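Local coordinates for flagellar hook-associated protein (Burkholderia pseudomallei, PDB 4UT1) that probably serves as a structural subunit of the flagellum, at the junction that follows the hook, at residues Ala309-Asn322 against Asn573-Met586. Residues are numbered along the deposited sequence; the frame is centred on the assembly and turned at random.
Sequences ALAVSFASQVNAQN and NALALSQLVNSKTM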
loop_
_atom_site.group_PDB
_atom_site.type_symbol
_atom_site.label_atom_id
_atom_site.label_comp_id
_atom_site.label_asym_id
_atom_site.label_seq_id
_atom_site.Cartn_x
_atom_site.Cartn_y
_atom_site.Cartn_z
ATOM N N ALA A 309 -1.202 -0.657 -2.471
ATOM C CA ALA A 309 -0.377 0.498 -2.821
ATOM C C ALA A 309 -0.355 0.715 -4.330
ATOM O O ALA A 309 -0.374 1.858 -4.788
ATOM C CB ALA A 309 1.052 0.326 -2.282
ATOM N N LEU A 310 -0.330 -0.373 -5.103
ATOM C CA LEU A 310 -0.390 -0.245 -6.559
ATOM C C LEU A 310 -1.694 0.410 -7.014
ATOM O O LEU A 310 -1.681 1.300 -7.870
ATOM C CB LEU A 310 -0.234 -1.603 -7.240
ATOM C CG LEU A 310 1.063 -2.360 -6.952
ATOM C CD1 LEU A 310 1.174 -3.557 -7.894
ATOM C CD2 LEU A 310 2.280 -1.439 -7.060
ATOM N N ALA A 311 -2.814 -0.044 -6.453
ATOM C CA ALA A 311 -4.124 0.540 -6.756
ATOM C C ALA A 311 -4.147 2.051 -6.489
ATOM O O ALA A 311 -4.633 2.832 -7.320
ATOM C CB ALA A 311 -5.221 -0.162 -5.947
ATOM N N VAL A 312 -3.619 2.458 -5.338
ATOM C CA VAL A 312 -3.612 3.856 -4.964
ATOM C C VAL A 312 -2.742 4.649 -5.934
ATOM O O VAL A 312 -3.154 5.676 -6.428
ATOM C CB VAL A 312 -3.110 4.077 -3.526
ATOM C CG1 VAL A 312 -2.874 5.569 -3.266
ATOM C CG2 VAL A 312 -4.096 3.509 -2.517
ATOM N N SER A 313 -1.540 4.162 -6.200
ATOM C CA SER A 313 -0.647 4.883 -7.084
ATOM C C SER A 313 -1.245 4.984 -8.485
ATOM O O SER A 313 -1.169 6.028 -9.110
ATOM C CB SER A 313 0.725 4.212 -7.147
ATOM O OG SER A 313 1.597 4.978 -7.959
ATOM N N PHE A 314 -1.829 3.890 -8.978
ATOM C CA PHE A 314 -2.467 3.897 -10.291
ATOM C C PHE A 314 -3.587 4.940 -10.367
ATOM O O PHE A 314 -3.600 5.783 -11.252
ATOM C CB PHE A 314 -3.020 2.497 -10.631
ATOM C CG PHE A 314 -3.966 2.484 -11.808
ATOM C CD1 PHE A 314 -5.326 2.710 -11.630
ATOM C CD2 PHE A 314 -3.497 2.245 -13.098
ATOM C CE1 PHE A 314 -6.195 2.696 -12.705
ATOM C CE2 PHE A 314 -4.369 2.224 -14.181
ATOM C CZ PHE A 314 -5.716 2.456 -13.986
ATOM N N ALA A 315 -4.531 4.867 -9.437
ATOM C CA ALA A 315 -5.643 5.809 -9.402
ATOM C C ALA A 315 -5.154 7.256 -9.296
ATOM O O ALA A 315 -5.627 8.126 -10.021
ATOM C CB ALA A 315 -6.585 5.476 -8.246
ATOM N N SER A 316 -4.195 7.501 -8.410
ATOM C CA SER A 316 -3.709 8.848 -8.183
ATOM C C SER A 316 -3.050 9.416 -9.441
ATOM O O SER A 316 -3.300 10.554 -9.817
ATOM C CB SER A 316 -2.723 8.875 -7.015
ATOM O OG SER A 316 -3.392 8.619 -5.788
ATOM N N GLN A 317 -2.200 8.619 -10.071
ATOM C CA GLN A 317 -1.530 9.051 -11.301
ATOM C C GLN A 317 -2.486 9.328 -12.447
ATOM O O GLN A 317 -2.314 10.298 -13.187
ATOM C CB GLN A 317 -0.525 8.010 -11.764
ATOM C CG GLN A 317 0.730 7.957 -10.953
ATOM C CD GLN A 317 1.696 6.947 -11.515
ATOM O OE1 GLN A 317 2.402 7.228 -12.478
ATOM N NE2 GLN A 317 1.706 5.750 -10.943
ATOM N N VAL A 318 -3.467 8.462 -12.622
ATOM C CA VAL A 318 -4.392 8.599 -13.729
ATOM C C VAL A 318 -5.271 9.817 -13.478
ATOM O O VAL A 318 -5.459 10.656 -14.362
ATOM C CB VAL A 318 -5.239 7.306 -13.919
ATOM C CG1 VAL A 318 -6.457 7.566 -14.792
ATOM C CG2 VAL A 318 -4.367 6.209 -14.512
ATOM N N ASN A 319 -5.749 9.948 -12.245
ATOM C CA ASN A 319 -6.578 11.083 -11.867
ATOM C C ASN A 319 -5.838 12.400 -12.072
ATOM O O ASN A 319 -6.411 13.357 -12.580
ATOM C CB ASN A 319 -7.040 10.974 -10.405
ATOM C CG ASN A 319 -8.089 9.896 -10.212
ATOM O OD1 ASN A 319 -8.668 9.421 -11.176
ATOM N ND2 ASN A 319 -8.335 9.507 -8.957
ATOM N N ALA A 320 -4.564 12.432 -11.692
ATOM C CA ALA A 320 -3.783 13.668 -11.771
ATOM C C ALA A 320 -3.549 14.065 -13.219
ATOM O O ALA A 320 -3.604 15.260 -13.566
ATOM C CB ALA A 320 -2.437 13.510 -11.045
ATOM N N GLN A 321 -3.277 13.070 -14.061
ATOM C CA GLN A 321 -3.025 13.335 -15.478
ATOM C C GLN A 321 -4.318 13.683 -16.217
ATOM O O GLN A 321 -4.311 14.522 -17.105
ATOM C CB GLN A 321 -2.340 12.138 -16.156
ATOM C CG GLN A 321 -1.739 12.449 -17.535
ATOM C CD GLN A 321 -0.693 13.570 -17.488
ATOM O OE1 GLN A 321 0.231 13.531 -16.681
ATOM N NE2 GLN A 321 -0.843 14.569 -18.357
ATOM N N ASN A 322 -5.428 13.045 -15.866
ATOM C CA ASN A 322 -6.681 13.405 -16.516
ATOM C C ASN A 322 -7.085 14.856 -16.218
ATOM O O ASN A 322 -7.612 15.560 -17.097
ATOM C CB ASN A 322 -7.797 12.429 -16.126
ATOM C CG ASN A 322 -8.879 12.364 -17.172
ATOM O OD1 ASN A 322 -8.605 12.069 -18.344
ATOM N ND2 ASN A 322 -10.113 12.656 -16.772
ATOM N N ASN A 573 -3.165 14.730 -24.319
ATOM C CA ASN A 573 -3.244 14.280 -22.928
ATOM C C ASN A 573 -3.507 12.787 -22.807
ATOM O O ASN A 573 -3.079 12.163 -21.830
ATOM C CB ASN A 573 -4.301 15.040 -22.138
ATOM C CG ASN A 573 -4.057 14.934 -20.644
ATOM O OD1 ASN A 573 -2.982 15.315 -20.161
ATOM N ND2 ASN A 573 -5.024 14.372 -19.909
ATOM N N ALA A 574 -4.226 12.223 -23.771
ATOM C CA ALA A 574 -4.417 10.785 -23.804
ATOM C C ALA A 574 -3.056 10.123 -24.000
ATOM O O ALA A 574 -2.761 9.111 -23.382
ATOM C CB ALA A 574 -5.392 10.376 -24.912
ATOM N N LEU A 575 -2.219 10.716 -24.848
ATOM C CA LEU A 575 -0.867 10.211 -25.049
ATOM C C LEU A 575 -0.103 10.237 -23.725
ATOM O O LEU A 575 0.579 9.270 -23.374
ATOM C CB LEU A 575 -0.118 11.024 -26.123
ATOM C CG LEU A 575 1.332 10.575 -26.362
ATOM C CD1 LEU A 575 1.349 9.147 -26.844
ATOM C CD2 LEU A 575 2.054 11.467 -27.371
ATOM N N ALA A 576 -0.225 11.341 -22.990
ATOM C CA ALA A 576 0.437 11.471 -21.698
ATOM C C ALA A 576 -0.110 10.428 -20.703
ATOM O O ALA A 576 0.657 9.782 -19.971
ATOM C CB ALA A 576 0.270 12.883 -21.155
ATOM N N LEU A 577 -1.427 10.263 -20.684
ATOM C CA LEU A 577 -2.042 9.234 -19.839
ATOM C C LEU A 577 -1.444 7.865 -20.127
ATOM O O LEU A 577 -1.076 7.146 -19.198
ATOM C CB LEU A 577 -3.560 9.186 -20.045
ATOM C CG LEU A 577 -4.381 10.260 -19.340
ATOM C CD1 LEU A 577 -5.706 10.445 -20.055
ATOM C CD2 LEU A 577 -4.598 9.884 -17.857
ATOM N N SER A 578 -1.357 7.510 -21.415
ATOM C CA SER A 578 -0.859 6.201 -21.836
ATOM C C SER A 578 0.590 5.967 -21.410
ATOM O O SER A 578 0.981 4.842 -21.117
ATOM C CB SER A 578 -0.978 6.028 -23.361
ATOM O OG SER A 578 0.049 6.746 -24.030
ATOM N N GLN A 579 1.388 7.029 -21.373
ATOM C CA GLN A 579 2.793 6.883 -21.008
ATOM C C GLN A 579 3.024 6.757 -19.491
ATOM O O GLN A 579 4.142 6.492 -19.048
ATOM C CB GLN A 579 3.594 8.056 -21.577
ATOM C CG GLN A 579 3.688 8.037 -23.109
ATOM C CD GLN A 579 4.247 9.344 -23.664
ATOM O OE1 GLN A 579 4.301 10.357 -22.962
ATOM N NE2 GLN A 579 4.658 9.326 -24.930
ATOM N N LEU A 580 1.973 6.930 -18.697
ATOM C CA LEU A 580 2.077 6.698 -17.254
ATOM C C LEU A 580 2.524 5.277 -16.911
ATOM O O LEU A 580 3.008 5.019 -15.802
ATOM C CB LEU A 580 0.743 6.985 -16.567
ATOM C CG LEU A 580 0.361 8.459 -16.532
ATOM C CD1 LEU A 580 -1.037 8.646 -15.949
ATOM C CD2 LEU A 580 1.389 9.233 -15.728
ATOM N N VAL A 581 2.347 4.358 -17.855
ATOM C CA VAL A 581 2.812 2.988 -17.690
ATOM C C VAL A 581 4.320 2.908 -17.447
ATOM O O VAL A 581 4.805 1.924 -16.892
ATOM C CB VAL A 581 2.470 2.127 -18.915
ATOM C CG1 VAL A 581 3.389 2.466 -20.085
ATOM C CG2 VAL A 581 2.590 0.646 -18.564
ATOM N N ASN A 582 5.061 3.934 -17.869
ATOM C CA ASN A 582 6.514 3.930 -17.721
ATOM C C ASN A 582 7.012 4.758 -16.547
ATOM O O ASN A 582 8.209 4.819 -16.289
ATOM C CB ASN A 582 7.168 4.422 -19.010
ATOM C CG ASN A 582 6.849 3.538 -20.188
ATOM O OD1 ASN A 582 6.970 2.315 -20.106
ATOM N ND2 ASN A 582 6.417 4.142 -21.286
ATOM N N SER A 583 6.091 5.394 -15.833
ATOM C CA SER A 583 6.440 6.222 -14.689
ATOM C C SER A 583 6.973 5.410 -13.511
ATOM O O SER A 583 6.408 4.376 -13.153
ATOM C CB SER A 583 5.221 7.030 -14.239
ATOM O OG SER A 583 5.491 7.682 -13.015
ATOM N N LYS A 584 8.042 5.887 -12.881
ATOM C CA LYS A 584 8.590 5.168 -11.733
ATOM C C LYS A 584 8.116 5.755 -10.403
ATOM O O LYS A 584 8.777 6.611 -9.807
ATOM C CB LYS A 584 10.114 5.154 -11.806
ATOM C CG LYS A 584 10.633 4.470 -13.060
ATOM C CD LYS A 584 12.144 4.307 -13.031
ATOM C CE LYS A 584 12.662 3.801 -14.365
ATOM N NZ LYS A 584 14.130 3.566 -14.341
ATOM N N THR A 585 6.979 5.260 -9.922
ATOM C CA THR A 585 6.318 5.847 -8.766
ATOM C C THR A 585 6.455 5.014 -7.503
ATOM O O THR A 585 6.099 5.467 -6.411
ATOM C CB THR A 585 4.821 6.059 -9.049
ATOM O OG1 THR A 585 4.214 4.802 -9.391
ATOM C CG2 THR A 585 4.640 7.050 -10.196
ATOM N N MET A 586 6.966 3.796 -7.657
ATOM C CA MET A 586 7.047 2.856 -6.554
ATOM C C MET A 586 8.485 2.643 -6.104
ATOM O O MET A 586 9.429 2.874 -6.872
ATOM C CB MET A 586 6.408 1.516 -6.945
ATOM C CG MET A 586 4.945 1.631 -7.394
ATOM S SD MET A 586 3.909 2.506 -6.196
ATOM C CE MET A 586 4.011 1.410 -4.780
#
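S313 OG is gripped from several sides: it accepts the hydroxyl proton of T585 OG1 at 3.0 Å, takes a weak N-H from Q317 NE2 one helical turn further on, and hydrogen-bonds in turn to the carbonyl of T364. The T585 methyl CG2 packs against the whole Q317 amide, 3.2 Å from CD, while OE1 also receives a weak bond from S583 OG. Q317 gets there with CG anti to its carbonyl carbon (chi1 -74°) and an extended chain beyond it.

Two helical turns beyond S313, Q321 is met twice by the N573 side chain. Its ND2 donates to the backbone O of Q321 at 2.9 Å, from above that carbonyl plane, and its OD1 takes the Q321 side-chain NE2, also at 2.9 Å; the two amide planes stand 40° apart. A bend at chi2 curls the Q321 chain back over A576, whose CB lies 3.5 Å from NE2. ND2 of N573 also donates to the A445 carbonyl, so this amide nitrogen has two acceptors.

Between these polar groups lies an apolar strip. L577 CD2 and L580 CD1 both reach Q321 CB, L577 at 3.6 Å, and both also graze V318. At the other end M586, doubly bent, lays SD against S313 CB and sets CE on A309 and L310.

Helix 309-322 and the short helix 573-579 run almost antiparallel, at 165°, with axes 9.6 Å apart; L577 and L580 also touch helix 113-129, and M586 touches helix 593-630. After some 250 mostly non-helical residues carrying the D2-like and D3 domains, the chain thus docks back onto the helix it left, in a long helical bundle consistent with the D1 core of FlgK, where N- and C-terminal parts of the chain pack together.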